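Local structure of 2-dehydropantoate 2-reductase (Porphyromonas gingivalis, 2QYT) at residues V60-R65 and E155-L160; S41-G46 and D76-V81; V237-R242 and L297-P302; C139-A144 and M199-M204. The protein probably catalyses the NADPH-dependent reduction of 2-dehydropantoate (ketopantoate) to (R)-pantoate, the second step from 3-methyl-2-oxobutanoate on the way to pantothenate. One frame throughout, in Å; residues are numbered along the deposited sequence. Where two conformers were deposited one is given.

Interactions 1 and 2 belong to the N-terminal nucleotide-binding domain and interaction 3 to the C-terminal helical domain; interaction 4 joins the two, at a junction consistent with the active-site cleft of relatives. Interactions 1 and 4 share a sheet: L160 O lies 2.8 Å from Y141 N, a probable hydrogen bond between neighbouring strands. Interaction 4 also touches interaction 3 through helix packing, F241 CZ lying 3.6 Å from F202 CD2. Interaction 2, with its bound sulfate, sits near the probable dinucleotide-binding turn, its centre about 26 Å from that of interaction 4. Interactions 2 and 3 lie on opposite sides of the chain's centre, about 41 Å apart between centres.

Interaction 1: residues V60-R65 and E155-L160; sequences VVTPSR and EADREL. With EDO (1,2-ethanediol), chain J.
E155 and A156 meet P63 through their backbone: P63 CG rests 3.7 Å from E155 O, and P63 CD 4.0 Å from A156 C. D157 carries the contact. Its OD1 accepts from T62 OG1 (2.8 Å) on the syn side, somewhat out of the carboxylate plane, and from R65, which grips it side-on in a salt bridge with NE at 3.0 Å and NH1 at 2.9 Å. This oxygen lies in the guanidinium plane, and R65 NH1 comes to its anti lone pair. S64 OG reaches D157 OD2 at 2.8 Å from above the plane. T62 OG1, turned in between its own backbone N and carbonyl carbon (chi1 81°), also accepts from S64 N, an ST turn, and from R65 N, an ST motif. An ethanediol, probably from the crystallisation liquor, bridges D157 and E159: its O1 donates to D157 O (2.7 Å), while its O2 takes the N-H of E159 and donates to E159 O. R65 NH1 has a second partner in Y22 OH of helix 18-33. Three donors on one oxygen and one on the other probably favour the ionised carboxylate; salt bridge and hydroxyl bonds tie the turn between strands 58-61 and 66-69 to the corner at 155-157.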
loop_
_atom_site.group_PDB
_atom_site.type_symbol
_atom_site.label_atom_id
_atom_site.label_comp_id
_atom_site.label_asym_id
_atom_site.label_seq_id
_atom_site.Cartn_x
_atom_site.Cartn_y
_atom_site.Cartn_z
ATOM N N VAL A 60 -16.086 9.320 -5.802
ATOM C CA VAL A 60 -14.684 9.606 -6.073
ATOM C C VAL A 60 -14.590 10.830 -7.003
ATOM O O VAL A 60 -15.247 10.876 -8.059
ATOM C CB VAL A 60 -13.951 8.393 -6.705
ATOM C CG1 VAL A 60 -12.480 8.735 -6.922
ATOM C CG2 VAL A 60 -14.056 7.182 -5.820
ATOM N N VAL A 61 -13.844 11.834 -6.549
ATOM C CA VAL A 61 -13.573 13.046 -7.324
ATOM C C VAL A 61 -12.078 13.174 -7.602
ATOM O O VAL A 61 -11.237 12.960 -6.739
ATOM C CB VAL A 61 -14.205 14.370 -6.711
ATOM C CG1 VAL A 61 -15.704 14.225 -6.468
ATOM C CG2 VAL A 61 -13.504 14.807 -5.385
ATOM N N THR A 62 -11.742 13.562 -8.832
ATOM C CA THR A 62 -10.356 13.702 -9.223
ATOM C C THR A 62 -10.342 14.985 -10.048
ATOM O O THR A 62 -11.396 15.624 -10.218
ATOM C CB THR A 62 -9.839 12.445 -10.038
ATOM O OG1 THR A 62 -10.244 12.564 -11.390
ATOM C CG2 THR A 62 -10.400 11.080 -9.506
ATOM N N PRO A 63 -9.174 15.399 -10.541
ATOM C CA PRO A 63 -9.255 16.559 -11.409
ATOM C C PRO A 63 -10.231 16.431 -12.613
ATOM O O PRO A 63 -10.844 17.446 -13.032
ATOM C CB PRO A 63 -7.792 16.788 -11.877
ATOM C CG PRO A 63 -6.925 16.155 -10.851
ATOM C CD PRO A 63 -7.789 14.930 -10.332
ATOM N N SER A 64 -10.327 15.232 -13.188
ATOM C CA SER A 64 -11.065 15.039 -14.432
ATOM C C SER A 64 -12.286 14.169 -14.272
ATOM O O SER A 64 -13.073 14.072 -15.205
ATOM C CB SER A 64 -10.152 14.444 -15.523
ATOM O OG SER A 64 -9.802 13.075 -15.217
ATOM N N ARG A 65 -12.489 13.556 -13.097
ATOM C CA ARG A 65 -13.589 12.616 -12.902
ATOM C C ARG A 65 -14.448 12.926 -11.675
ATOM O O ARG A 65 -13.981 13.489 -10.705
ATOM C CB ARG A 65 -13.063 11.137 -12.800
ATOM C CG ARG A 65 -12.454 10.606 -14.124
ATOM C CD ARG A 65 -11.870 9.230 -13.932
ATOM N NE ARG A 65 -10.617 9.306 -13.203
ATOM C CZ ARG A 65 -10.081 8.313 -12.496
ATOM N NH1 ARG A 65 -8.916 8.507 -11.866
ATOM N NH2 ARG A 65 -10.678 7.137 -12.446
ATOM N N GLU A 155 -5.873 13.955 -5.734
ATOM C CA GLU A 155 -5.415 15.244 -6.110
ATOM C C GLU A 155 -4.762 15.169 -7.483
ATOM O O GLU A 155 -4.470 16.179 -8.086
ATOM C CB GLU A 155 -4.528 15.839 -5.018
ATOM C CG GLU A 155 -3.287 15.117 -4.777
ATOM C CD GLU A 155 -2.427 15.842 -3.750
ATOM O OE1 GLU A 155 -2.866 15.931 -2.566
ATOM O OE2 GLU A 155 -1.334 16.299 -4.146
ATOM N N ALA A 156 -4.553 13.951 -7.976
ATOM C CA ALA A 156 -4.067 13.778 -9.346
ATOM C C ALA A 156 -4.680 12.485 -9.854
ATOM O O ALA A 156 -4.896 11.571 -9.077
ATOM C CB ALA A 156 -2.559 13.724 -9.406
ATOM N N ASP A 157 -4.948 12.412 -11.150
ATOM C CA ASP A 157 -5.470 11.184 -11.739
ATOM C C ASP A 157 -4.524 9.972 -11.757
ATOM O O ASP A 157 -4.989 8.833 -11.616
ATOM C CB ASP A 157 -5.966 11.453 -13.152
ATOM C CG ASP A 157 -7.356 11.934 -13.171
ATOM O OD1 ASP A 157 -8.270 11.189 -12.742
ATOM O OD2 ASP A 157 -7.536 13.075 -13.583
ATOM N N ARG A 158 -3.235 10.225 -11.911
ATOM C CA ARG A 158 -2.177 9.208 -12.006
ATOM C C ARG A 158 -2.200 8.245 -10.827
ATOM O O ARG A 158 -2.272 8.710 -9.668
ATOM C CB ARG A 158 -0.797 9.873 -11.936
ATOM C CG ARG A 158 -0.344 10.676 -13.121
ATOM C CD ARG A 158 0.982 11.397 -12.825
ATOM N NE ARG A 158 0.892 12.503 -11.860
ATOM C CZ ARG A 158 0.341 13.690 -12.103
ATOM N NH1 ARG A 158 -0.206 13.957 -13.277
ATOM N NH2 ARG A 158 0.322 14.616 -11.152
ATOM N N GLU A 159 -2.065 6.948 -11.110
ATOM C CA GLU A 159 -1.838 5.915 -10.099
ATOM C C GLU A 159 -1.083 4.705 -10.668
ATOM O O GLU A 159 -1.128 4.438 -11.874
ATOM C CB GLU A 159 -3.111 5.537 -9.341
ATOM C CG GLU A 159 -4.227 4.789 -10.110
ATOM C CD GLU A 159 -3.854 3.386 -10.623
ATOM O OE1 GLU A 159 -4.371 3.039 -11.698
ATOM O OE2 GLU A 159 -3.062 2.637 -9.999
ATOM N N LEU A 160 -0.370 4.000 -9.789
ATOM C CA LEU A 160 0.389 2.792 -10.113
ATOM C C LEU A 160 0.099 1.803 -9.003
ATOM O O LEU A 160 0.058 2.207 -7.870
ATOM C CB LEU A 160 1.888 3.108 -10.183
ATOM C CG LEU A 160 2.277 4.047 -11.329
ATOM C CD1 LEU A 160 3.723 4.580 -11.174
ATOM C CD2 LEU A 160 2.067 3.324 -12.690
HETATM C C1 EDO J . -5.054 6.674 -14.065
HETATM O O1 EDO J . -6.119 6.864 -13.149
HETATM C C2 EDO J . -4.426 5.312 -13.884
HETATM O O2 EDO J . -3.099 5.590 -13.422
#

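Interaction 2: residues S41-G46 and D76-V81; sequences SWIARG and DNPAEV. With SO4 (sulfate ion), chain C.
I43 sends its CD1 methyl into the angle between P78 and V81, just where strand 38-43 ends. CG1 stands beside the backbone N (chi1 -54°) and a second bend at chi2 (-64°) turns CD1 toward the short helix, so that it lies 3.7 Å from V81 CG2 and 3.9 Å from P78 CG. The isoleucine crosses the proline at about a right angle. While V81 CG2 takes the isoleucine methyl, V81 CG1 settles 3.7 Å from S41 CB. N77 caps the helix, its OD1 accepting from A79 N. On the strand, W42 bonds to strand 73-75 through its backbone.

Beyond the strand the segments meet through a C-H...O contact and a water. D76 CA approaches A44 O at 3.2 Å, and the R45 and D76 side chains pass CB to CB at 4.1 Å. R45 starts with CG tucked between its N and carbonyl carbon, runs extended at chi2 and bends at chi3 (107°), which brings the guanidinium edge up to D76 O, near its plane. The water takes the N-H of G46 and donates to D76 OD2.

The backbone N-H of R45 points to sulfate O3 at 2.7 Å, and L16 N also binds the ion. Backbone amides hold this sulfate, probably from the crystallisation liquor, with an arginine chain alongside and a probable GxGxxG turn nearby, which is consistent with a site for a phosphate of NADPH.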
loop_
_atom_site.group_PDB
_atom_site.type_symbol
_atom_site.label_atom_id
_atom_site.label_comp_id
_atom_site.label_asym_id
_atom_site.label_seq_id
_atom_site.Cartn_x
_atom_site.Cartn_y
_atom_site.Cartn_z
ATOM N N SER A 41 -16.822 -6.382 -2.551
ATOM C CA SER A 41 -17.298 -6.002 -1.222
ATOM C C SER A 41 -16.327 -5.063 -0.567
ATOM O O SER A 41 -15.139 -5.100 -0.873
ATOM C CB SER A 41 -17.506 -7.273 -0.382
ATOM O OG SER A 41 -18.327 -8.182 -1.138
ATOM N N TRP A 42 -16.862 -4.210 0.305
ATOM C CA TRP A 42 -16.109 -3.198 1.022
ATOM C C TRP A 42 -16.334 -3.315 2.491
ATOM O O TRP A 42 -17.463 -3.517 2.937
ATOM C CB TRP A 42 -16.568 -1.798 0.608
ATOM C CG TRP A 42 -16.339 -1.472 -0.826
ATOM C CD1 TRP A 42 -15.493 -2.110 -1.706
ATOM C CD2 TRP A 42 -16.951 -0.411 -1.563
ATOM N NE1 TRP A 42 -15.555 -1.506 -2.957
ATOM C CE2 TRP A 42 -16.458 -0.481 -2.901
ATOM C CE3 TRP A 42 -17.904 0.552 -1.244
ATOM C CZ2 TRP A 42 -16.871 0.406 -3.903
ATOM C CZ3 TRP A 42 -18.316 1.424 -2.240
ATOM C CH2 TRP A 42 -17.799 1.351 -3.549
ATOM N N ILE A 43 -15.263 -3.191 3.269
ATOM C CA ILE A 43 -15.418 -3.126 4.702
ATOM C C ILE A 43 -15.114 -1.711 5.110
ATOM O O ILE A 43 -14.012 -1.282 4.964
ATOM C CB ILE A 43 -14.500 -4.113 5.446
ATOM C CG1 ILE A 43 -14.702 -5.549 4.902
ATOM C CG2 ILE A 43 -14.630 -3.957 7.009
ATOM C CD1 ILE A 43 -16.144 -6.192 5.131
ATOM N N ALA A 44 -16.098 -1.002 5.639
ATOM C CA ALA A 44 -15.941 0.392 6.005
ATOM C C ALA A 44 -16.692 0.507 7.283
ATOM O O ALA A 44 -17.454 -0.392 7.608
ATOM C CB ALA A 44 -16.569 1.281 4.978
ATOM N N ARG A 45 -16.494 1.597 8.029
ATOM C CA ARG A 45 -17.225 1.738 9.277
ATOM C C ARG A 45 -17.704 3.121 9.574
ATOM O O ARG A 45 -17.368 4.092 8.861
ATOM C CB ARG A 45 -16.408 1.186 10.443
ATOM C CG ARG A 45 -14.929 1.573 10.484
ATOM C CD ARG A 45 -14.208 0.510 11.327
ATOM N NE ARG A 45 -13.388 -0.393 10.504
ATOM C CZ ARG A 45 -13.636 -1.681 10.215
ATOM N NH1 ARG A 45 -14.722 -2.324 10.693
ATOM N NH2 ARG A 45 -12.751 -2.349 9.462
ATOM N N GLY A 46 -18.542 3.198 10.610
ATOM C CA GLY A 46 -19.062 4.465 11.134
ATOM C C GLY A 46 -19.798 5.347 10.140
ATOM O O GLY A 46 -20.633 4.861 9.356
ATOM N N ASP A 76 -19.624 -3.139 7.876
ATOM C CA ASP A 76 -18.514 -3.097 8.854
ATOM C C ASP A 76 -18.163 -4.486 9.367
ATOM O O ASP A 76 -17.323 -4.613 10.230
ATOM C CB ASP A 76 -18.779 -2.125 10.040
ATOM C CG ASP A 76 -20.084 -2.375 10.724
ATOM O OD1 ASP A 76 -20.768 -3.363 10.386
ATOM O OD2 ASP A 76 -20.438 -1.577 11.622
ATOM N N ASN A 77 -18.827 -5.512 8.840
ATOM C CA ASN A 77 -18.666 -6.888 9.353
ATOM C C ASN A 77 -18.163 -7.916 8.319
ATOM O O ASN A 77 -18.950 -8.408 7.519
ATOM C CB ASN A 77 -19.970 -7.366 9.950
ATOM C CG ASN A 77 -19.811 -8.604 10.855
ATOM O OD1 ASN A 77 -18.822 -9.372 10.794
ATOM N ND2 ASN A 77 -20.813 -8.807 11.691
ATOM N N PRO A 78 -16.852 -8.242 8.315
ATOM C CA PRO A 78 -16.359 -9.247 7.341
ATOM C C PRO A 78 -17.039 -10.599 7.283
ATOM O O PRO A 78 -16.956 -11.277 6.270
ATOM C CB PRO A 78 -14.896 -9.402 7.710
ATOM C CG PRO A 78 -14.536 -8.020 8.231
ATOM C CD PRO A 78 -15.744 -7.613 9.056
ATOM N N ALA A 79 -17.673 -11.021 8.367
ATOM C CA ALA A 79 -18.338 -12.312 8.366
ATOM C C ALA A 79 -19.594 -12.280 7.469
ATOM O O ALA A 79 -20.087 -13.343 7.019
ATOM C CB ALA A 79 -18.693 -12.707 9.806
ATOM N N GLU A 80 -20.153 -11.088 7.278
ATOM C CA GLU A 80 -21.267 -10.923 6.347
ATOM C C GLU A 80 -20.812 -11.054 4.874
ATOM O O GLU A 80 -21.587 -11.493 4.013
ATOM C CB GLU A 80 -21.979 -9.592 6.555
ATOM C CG GLU A 80 -22.902 -9.577 7.780
ATOM C CD GLU A 80 -23.331 -8.140 8.131
ATOM O OE1 GLU A 80 -23.107 -7.210 7.297
ATOM O OE2 GLU A 80 -23.864 -7.947 9.244
ATOM N N VAL A 81 -19.557 -10.715 4.603
ATOM C CA VAL A 81 -18.990 -10.940 3.283
ATOM C C VAL A 81 -18.735 -12.464 3.007
ATOM O O VAL A 81 -19.127 -12.976 1.939
ATOM C CB VAL A 81 -17.759 -10.062 3.056
ATOM C CG1 VAL A 81 -17.120 -10.305 1.669
ATOM C CG2 VAL A 81 -18.120 -8.624 3.224
HETATM S S SO4 C . -13.147 3.030 6.814
HETATM O O1 SO4 C . -13.200 2.674 5.411
HETATM O O2 SO4 C . -12.338 4.250 6.889
HETATM O O3 SO4 C . -14.474 3.309 7.354
HETATM O O4 SO4 C . -12.480 1.919 7.525
HETATM O O HOH W 1 -19.167 0.878 12.354
#

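Interaction 3: residues V237-R242 and L297-P302; sequences VAELFR and LRVDLP
In the C-terminal helical domain, the connection 297-302 between helices 288-296 and 302-309 runs beside helix 227-244, and three of its residues, L297, V299 and L301, meet E239 and L240. V299 CG1 bears on the carboxylate end of E239, 3.5 Å from CD and 3.6 Å from OE2. E239 gets there because its CG is anti to the backbone N (chi1 -167°) and the chain beyond is fully extended; CG and the carboxylate group lie against the V299 methyl, and the two side chains approach at a slant. Two residues earlier in the loop, L297 CD2 lies 3.4 Å from L240 O, a methyl against a carbonyl oxygen of the helix. The leucine pair L240 and L301 meets more loosely, CD1 to CD1 at 4.2 Å.

No hydrogen bond crosses the contact; it rests on van der Waals packing, partly buried, with L240 and L301 on the buried side. L297 is the first residue to leave the preceding helix, and R298 follows with a left-handed backbone (phi 41°), which turns the chain back so that V299 faces the helix. L301 then stands at the N-cap position of helix 302-309. Both L240 and L301 also pack on V290 of helix 288-296. The loop thus joins two helices of the all-helical C-terminal domain of ketopantoate reductases and packs on a third.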
loop_
_atom_site.group_PDB
_atom_site.type_symbol
_atom_site.label_atom_id
_atom_site.label_comp_id
_atom_site.label_asym_id
_atom_site.label_seq_id
_atom_site.Cartn_x
_atom_site.Cartn_y
_atom_site.Cartn_z
ATOM N N VAL A 237 19.827 4.021 4.413
ATOM C CA VAL A 237 18.717 3.139 4.068
ATOM C C VAL A 237 19.151 2.129 3.001
ATOM O O VAL A 237 18.765 0.958 3.059
ATOM C CB VAL A 237 17.397 3.943 3.665
ATOM C CG1 VAL A 237 17.419 4.447 2.216
ATOM C CG2 VAL A 237 16.113 3.099 3.946
ATOM N N ALA A 238 19.972 2.578 2.051
ATOM C CA ALA A 238 20.465 1.713 0.975
ATOM C C ALA A 238 21.426 0.664 1.507
ATOM O O ALA A 238 21.319 -0.511 1.129
ATOM C CB ALA A 238 21.108 2.511 -0.135
ATOM N N GLU A 239 22.332 1.087 2.397
ATOM C CA GLU A 239 23.237 0.183 3.115
ATOM C C GLU A 239 22.463 -0.846 3.944
ATOM O O GLU A 239 22.824 -2.025 3.949
ATOM C CB GLU A 239 24.194 0.974 4.020
ATOM C CG GLU A 239 25.384 0.178 4.566
ATOM C CD GLU A 239 26.299 1.004 5.469
ATOM O OE1 GLU A 239 26.002 2.200 5.734
ATOM O OE2 GLU A 239 27.325 0.444 5.921
ATOM N N LEU A 240 21.417 -0.387 4.644
ATOM C CA LEU A 240 20.556 -1.269 5.450
ATOM C C LEU A 240 20.010 -2.407 4.595
ATOM O O LEU A 240 20.170 -3.586 4.928
ATOM C CB LEU A 240 19.383 -0.502 6.090
ATOM C CG LEU A 240 18.340 -1.320 6.893
ATOM C CD1 LEU A 240 17.690 -0.476 7.947
ATOM C CD2 LEU A 240 17.254 -1.966 6.051
ATOM N N PHE A 241 19.367 -2.029 3.495
ATOM C CA PHE A 241 18.736 -2.985 2.610
ATOM C C PHE A 241 19.759 -3.868 1.915
ATOM O O PHE A 241 19.560 -5.087 1.805
ATOM C CB PHE A 241 17.777 -2.279 1.644
ATOM C CG PHE A 241 16.453 -1.939 2.275
ATOM C CD1 PHE A 241 16.301 -0.789 3.041
ATOM C CD2 PHE A 241 15.371 -2.794 2.149
ATOM C CE1 PHE A 241 15.089 -0.488 3.661
ATOM C CE2 PHE A 241 14.151 -2.498 2.761
ATOM C CZ PHE A 241 14.018 -1.338 3.516
ATOM N N ARG A 242 20.870 -3.260 1.500
ATOM C CA ARG A 242 22.000 -3.990 0.916
ATOM C C ARG A 242 22.528 -5.073 1.858
ATOM O O ARG A 242 23.114 -6.057 1.408
ATOM C CB ARG A 242 23.118 -3.028 0.503
ATOM C CG ARG A 242 23.855 -3.468 -0.748
ATOM C CD ARG A 242 24.881 -2.452 -1.201
ATOM N NE ARG A 242 24.277 -1.228 -1.731
ATOM C CZ ARG A 242 24.525 -0.004 -1.267
ATOM N NH1 ARG A 242 25.369 0.175 -0.253
ATOM N NH2 ARG A 242 23.931 1.046 -1.825
ATOM N N LEU A 297 21.353 -6.069 11.878
ATOM C CA LEU A 297 22.291 -6.400 10.802
ATOM C C LEU A 297 23.671 -5.794 11.073
ATOM O O LEU A 297 24.517 -5.726 10.176
ATOM C CB LEU A 297 21.765 -5.873 9.466
ATOM C CG LEU A 297 20.752 -6.598 8.572
ATOM C CD1 LEU A 297 19.687 -7.404 9.315
ATOM C CD2 LEU A 297 20.112 -5.530 7.747
ATOM N N ARG A 298 23.881 -5.384 12.326
ATOM C CA ARG A 298 25.079 -4.662 12.810
ATOM C C ARG A 298 25.642 -3.566 11.886
ATOM O O ARG A 298 26.840 -3.549 11.580
ATOM C CB ARG A 298 26.163 -5.576 13.448
ATOM C CG ARG A 298 26.124 -7.061 13.107
ATOM C CD ARG A 298 24.899 -7.756 13.697
ATOM N NE ARG A 298 25.104 -8.322 15.031
ATOM C CZ ARG A 298 24.213 -9.099 15.654
ATOM N NH1 ARG A 298 23.049 -9.401 15.072
ATOM N NH2 ARG A 298 24.481 -9.572 16.865
ATOM N N VAL A 299 24.757 -2.655 11.471
ATOM C CA VAL A 299 25.100 -1.529 10.592
ATOM C C VAL A 299 24.923 -0.173 11.303
ATOM O O VAL A 299 23.836 0.158 11.803
ATOM C CB VAL A 299 24.246 -1.523 9.279
ATOM C CG1 VAL A 299 24.799 -0.519 8.297
ATOM C CG2 VAL A 299 24.210 -2.899 8.624
ATOM N N ASP A 300 25.993 0.615 11.345
ATOM C CA ASP A 300 25.895 1.956 11.919
ATOM C C ASP A 300 25.195 2.913 10.955
ATOM O O ASP A 300 25.581 3.035 9.790
ATOM C CB ASP A 300 27.272 2.495 12.330
ATOM C CG ASP A 300 27.183 3.585 13.401
ATOM O OD1 ASP A 300 28.249 4.190 13.746
ATOM O OD2 ASP A 300 26.051 3.837 13.907
ATOM N N LEU A 301 24.139 3.560 11.442
ATOM C CA LEU A 301 23.416 4.567 10.667
ATOM C C LEU A 301 23.261 5.805 11.526
ATOM O O LEU A 301 22.202 6.001 12.128
ATOM C CB LEU A 301 22.030 4.083 10.222
ATOM C CG LEU A 301 21.795 2.699 9.615
ATOM C CD1 LEU A 301 20.311 2.551 9.319
ATOM C CD2 LEU A 301 22.604 2.461 8.352
ATOM N N PRO A 302 24.324 6.638 11.597
ATOM C CA PRO A 302 24.326 7.819 12.463
ATOM C C PRO A 302 23.252 8.871 12.155
ATOM O O PRO A 302 22.640 9.385 13.084
ATOM C CB PRO A 302 25.742 8.395 12.286
ATOM C CG PRO A 302 26.247 7.821 11.013
ATOM C CD PRO A 302 25.605 6.478 10.879
#

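Interaction 4: residues C139-A144 and M199-M204; sequences CVYISA and MKKFMM
The polar bond of this contact runs from K201 NZ to V140 O, 3.0 Å long, with the donor almost in line with the carbonyl (C=O...N angle 175°). The same ammonium also bonds to N118 OD1, and weakly to a water that takes the N-H of V140 as well. Two backbone points of the strand are thus tied, directly or through water, to one lysine.

The aromatic part belongs to Y141. K201 CD lies over one face of its ring, 3.7 Å from the centroid, displaced toward the rim on the hydroxyl side; CZ is its closest ring atom at 3.4 Å. This is a CH-pi contact. The lysine nitrogen, 5.2 Å from the centroid, adds at most a weak cation-pi attraction. Bends at chi2 (101°) and chi4 lay the lysine along the ring face and then drop NZ to the carbonyl, the two side chains sliding past each other in opposite directions.

Van der Waals contacts complete it. Y141 OH lies 3.3 Å from K201 CA, at the foot of the lysine side chain, and comes 3.6 Å from K200 CE. C139 SG faces K201 CB more loosely, at 4.2 Å.

The strand belongs to the N-terminal domain and the helix to the C-terminal one, a junction consistent with the interdomain cleft that holds the active site in relatives. The axes of segments 139-144 and 199-204 approach to 9.4 Å, at 53° to each other. Strand 158-164 flanks strand 137-148, V140 turns to V19 and Y23 of helix 18-33, and helix 194-215 meets helices 227-244 and 252-262.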
loop_
_atom_site.group_PDB
_atom_site.type_symbol
_atom_site.label_atom_id
_atom_site.label_comp_id
_atom_site.label_asym_id
_atom_site.label_seq_id
_atom_site.Cartn_x
_atom_site.Cartn_y
_atom_site.Cartn_z
ATOM N N CYS A 139 2.399 -2.596 -3.519
ATOM C CA CYS A 139 2.510 -1.204 -3.171
ATOM C C CYS A 139 1.896 -0.325 -4.255
ATOM O O CYS A 139 1.873 -0.688 -5.437
ATOM C CB CYS A 139 3.966 -0.809 -2.909
ATOM S SG CYS A 139 4.978 -0.732 -4.399
ATOM N N VAL A 140 1.383 0.836 -3.849
ATOM C CA VAL A 140 0.663 1.744 -4.761
ATOM C C VAL A 140 1.344 3.102 -4.771
ATOM O O VAL A 140 2.000 3.469 -3.805
ATOM C CB VAL A 140 -0.853 1.831 -4.412
ATOM C CG1 VAL A 140 -1.511 0.461 -4.526
ATOM C CG2 VAL A 140 -1.102 2.408 -3.012
ATOM N N TYR A 141 1.286 3.806 -5.902
ATOM C CA TYR A 141 1.660 5.212 -5.971
ATOM C C TYR A 141 0.401 5.947 -6.397
ATOM O O TYR A 141 -0.090 5.783 -7.513
ATOM C CB TYR A 141 2.774 5.448 -6.990
ATOM C CG TYR A 141 4.113 4.911 -6.588
ATOM C CD1 TYR A 141 5.053 5.731 -6.013
ATOM C CD2 TYR A 141 4.421 3.567 -6.742
ATOM C CE1 TYR A 141 6.330 5.244 -5.644
ATOM C CE2 TYR A 141 5.676 3.066 -6.360
ATOM C CZ TYR A 141 6.620 3.901 -5.811
ATOM O OH TYR A 141 7.852 3.403 -5.419
ATOM N N ILE A 142 -0.149 6.721 -5.477
ATOM C CA ILE A 142 -1.451 7.323 -5.676
ATOM C C ILE A 142 -1.615 8.396 -4.624
ATOM O O ILE A 142 -1.186 8.187 -3.470
ATOM C CB ILE A 142 -2.631 6.291 -5.617
ATOM C CG1 ILE A 142 -3.928 6.885 -6.231
ATOM C CG2 ILE A 142 -2.786 5.619 -4.200
ATOM C CD1 ILE A 142 -5.246 5.957 -6.067
ATOM N N SER A 143 -2.191 9.533 -5.022
ATOM C CA SER A 143 -2.407 10.667 -4.136
ATOM C C SER A 143 -3.880 10.815 -3.814
ATOM O O SER A 143 -4.578 11.655 -4.376
ATOM C CB SER A 143 -1.919 11.933 -4.826
ATOM O OG SER A 143 -0.523 11.817 -5.047
ATOM N N ALA A 144 -4.353 10.003 -2.887
ATOM C CA ALA A 144 -5.779 9.833 -2.640
ATOM C C ALA A 144 -6.046 9.856 -1.164
ATOM O O ALA A 144 -5.248 9.341 -0.371
ATOM C CB ALA A 144 -6.236 8.541 -3.224
HETATM N N MSE A 199 10.875 -2.236 -1.558
HETATM C CA MSE A 199 11.963 -1.502 -0.884
HETATM C C MSE A 199 12.132 -0.129 -1.512
HETATM O O MSE A 199 12.330 0.855 -0.807
HETATM C CB MSE A 199 13.289 -2.284 -0.835
HETATM C CG MSE A 199 13.965 -2.602 -2.168
HETATM SE SE MSE A 199 15.918 -2.897 -2.020
HETATM C CE MSE A 199 16.530 -1.217 -2.722
ATOM N N LYS A 200 12.023 -0.058 -2.839
ATOM C CA LYS A 200 12.164 1.221 -3.528
ATOM C C LYS A 200 11.162 2.264 -3.013
ATOM O O LYS A 200 11.556 3.382 -2.668
ATOM C CB LYS A 200 12.092 1.052 -5.057
ATOM C CG LYS A 200 12.632 2.226 -5.862
ATOM C CD LYS A 200 12.154 2.169 -7.319
ATOM C CE LYS A 200 10.744 2.774 -7.504
ATOM N NZ LYS A 200 9.827 1.903 -8.303
ATOM N N LYS A 201 9.885 1.875 -2.914
ATOM C CA LYS A 201 8.848 2.731 -2.338
ATOM C C LYS A 201 9.180 3.137 -0.894
ATOM O O LYS A 201 9.101 4.320 -0.550
ATOM C CB LYS A 201 7.485 2.020 -2.388
ATOM C CG LYS A 201 6.345 2.730 -1.661
ATOM C CD LYS A 201 5.454 3.482 -2.611
ATOM C CE LYS A 201 4.742 4.648 -1.938
ATOM N NZ LYS A 201 3.513 4.152 -1.305
ATOM N N PHE A 202 9.542 2.163 -0.062
ATOM C CA PHE A 202 9.787 2.409 1.360
ATOM C C PHE A 202 10.996 3.332 1.634
ATOM O O PHE A 202 10.951 4.185 2.510
ATOM C CB PHE A 202 9.937 1.096 2.155
ATOM C CG PHE A 202 10.283 1.325 3.601
ATOM C CD1 PHE A 202 9.269 1.613 4.537
ATOM C CD2 PHE A 202 11.611 1.316 4.020
ATOM C CE1 PHE A 202 9.562 1.853 5.870
ATOM C CE2 PHE A 202 11.933 1.580 5.345
ATOM C CZ PHE A 202 10.910 1.842 6.277
HETATM N N MSE A 203 12.081 3.126 0.900
HETATM C CA MSE A 203 13.285 3.946 1.037
HETATM C C MSE A 203 12.995 5.427 0.753
HETATM O O MSE A 203 13.364 6.286 1.556
HETATM C CB MSE A 203 14.394 3.421 0.139
HETATM C CG MSE A 203 15.041 2.131 0.610
HETATM SE SE MSE A 203 16.276 1.400 -0.748
HETATM C CE MSE A 203 15.399 2.062 -2.348
HETATM N N MSE A 204 12.295 5.700 -0.351
HETATM C CA MSE A 204 11.875 7.045 -0.739
HETATM C C MSE A 204 11.047 7.752 0.337
HETATM O O MSE A 204 11.292 8.898 0.697
HETATM C CB MSE A 204 11.029 6.960 -2.003
HETATM C CG MSE A 204 11.793 6.583 -3.247
HETATM SE SE MSE A 204 13.010 7.990 -3.795
HETATM C CE MSE A 204 11.704 9.441 -4.014
HETATM O O HOH W 2 2.141 1.307 -0.893
HETATM O O HOH W 3 8.453 1.162 -6.078
#